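PDB 3W1O: DNA mimic protein DMP12 from Neisseria meningitidis MC58, which mimics DNA and interacts with the dimeric histone-like protein HU, partially preventing HU from binding DNA, more likely as a regulator than a competitive inhibitor. Local coordinates for residues L81-K84 with E85-N89. Residues are numbered along the deposited sequence; the frame is centred on the assembly and turned at random.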
# COMPACT_ATOMS: atom_id res chain seq x y z
N LEU A 81 -2.21 -8.10 7.55
CA LEU A 81 -2.13 -8.00 9.00
C LEU A 81 -0.70 -7.94 9.45
O LEU A 81 -0.38 -7.18 10.34
CB LEU A 81 -2.83 -9.19 9.66
CG LEU A 81 -4.34 -9.11 9.58
CD1 LEU A 81 -4.99 -10.47 9.87
CD2 LEU A 81 -4.85 -8.03 10.55
N ALA A 82 0.16 -8.78 8.87
CA ALA A 82 1.59 -8.82 9.24
C ALA A 82 2.29 -7.47 8.93
O ALA A 82 3.09 -7.00 9.72
CB ALA A 82 2.29 -9.94 8.52
N VAL A 83 2.01 -6.89 7.77
CA VAL A 83 2.63 -5.60 7.42
C VAL A 83 2.08 -4.53 8.33
O VAL A 83 2.84 -3.67 8.84
CB VAL A 83 2.38 -5.22 5.92
CG1 VAL A 83 2.86 -3.77 5.63
CG2 VAL A 83 3.19 -6.19 5.04
N LYS A 84 0.78 -4.58 8.59
CA LYS A 84 0.15 -3.59 9.46
C LYS A 84 0.79 -3.57 10.84
O LYS A 84 1.06 -2.51 11.41
CB LYS A 84 -1.34 -3.81 9.57
CG LYS A 84 -1.99 -2.82 10.49
CD LYS A 84 -3.46 -2.82 10.31
CE LYS A 84 -4.08 -4.13 10.78
NZ LYS A 84 -3.98 -4.26 12.26
N GLU A 85 1.03 -4.78 11.39
CA GLU A 85 1.72 -4.90 12.68
C GLU A 85 3.10 -4.28 12.62
O GLU A 85 3.44 -3.53 13.54
CB GLU A 85 1.83 -6.37 13.11
CG GLU A 85 1.93 -6.56 14.63
CD GLU A 85 0.69 -6.02 15.37
OE1 GLU A 85 -0.45 -6.32 14.93
OE2 GLU A 85 0.85 -5.28 16.38
N LYS A 86 3.89 -4.60 11.58
CA LYS A 86 5.26 -4.07 11.41
C LYS A 86 5.21 -2.53 11.44
O LYS A 86 6.01 -1.85 12.10
CB LYS A 86 5.89 -4.49 10.08
CG LYS A 86 6.31 -5.93 9.92
CD LYS A 86 7.67 -6.18 10.52
CE LYS A 86 7.89 -7.68 10.71
NZ LYS A 86 9.25 -7.88 11.31
N LEU A 87 4.26 -1.98 10.70
CA LEU A 87 4.20 -0.51 10.63
C LEU A 87 3.75 0.14 11.94
O LEU A 87 4.26 1.19 12.32
CB LEU A 87 3.30 -0.05 9.49
CG LEU A 87 3.71 -0.48 8.08
CD1 LEU A 87 2.81 0.14 7.03
CD2 LEU A 87 5.10 -0.08 7.80
N GLN A 88 2.74 -0.44 12.58
CA GLN A 88 2.20 0.08 13.85
C GLN A 88 3.26 0.06 14.95
O GLN A 88 3.26 0.92 15.82
CB GLN A 88 0.99 -0.74 14.30
CG GLN A 88 -0.26 -0.31 13.57
CD GLN A 88 -1.43 -1.22 13.84
OE1 GLN A 88 -1.25 -2.39 14.21
NE2 GLN A 88 -2.62 -0.70 13.65
N ASN A 89 4.18 -0.90 14.87
CA ASN A 89 5.26 -1.03 15.85
C ASN A 89 6.55 -0.32 15.49
O ASN A 89 7.51 -0.39 16.26
CB ASN A 89 5.54 -2.52 16.19
CG ASN A 89 4.37 -3.17 16.91
OD1 ASN A 89 4.06 -4.33 16.65
ND2 ASN A 89 3.71 -2.44 17.79
O HOH W 1 -2.25 -6.38 12.41
O HOH W 2 -5.33 -1.96 13.47
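Lys84 lays its aliphatic chain across the amide of Gln88, with CG of Lys84 3.8 Å from CD of Gln88. The lysine CG is anti to the backbone N (chi1 179°), and bends at chi3 and chi4 then place Lys84 NZ 3.8 Å from Gln88 OE1. Two waters bind the ammonium there. One lies 2.7 Å from Lys84 NZ and donates to Glu85 OE1 and to Leu81 O, which already accepts from Glu85 N. The other is 2.9 Å from Lys84 NZ and also bonded to Gln88 NE2. Lys84 NZ and Glu85 OE1 stay 4.9 Å apart and are bridged by the first water, not by a direct salt bridge. These residues form the last turns of helix 77-88. Four i+4 to i backbone hydrogen bonds of the alpha-helix span the contact, from Glu85 N to Leu81 O up to Gln88 N to Lys84 O, the latter 2.9 Å. Val83 and Leu87, one turn apart, run alongside each other on the buried face, with Val83 CG1 4.2 Å from Leu87 CD1. Val83 packs on Ile60 and Leu87 on Leu53, both of helix 53-61. Leu87 also meets Ile101 of helix 96-111, where Lys84 and Gln88 both touch Glu106. Lys86 NZ forms a salt bridge with Glu59 OE1 of helix 53-61.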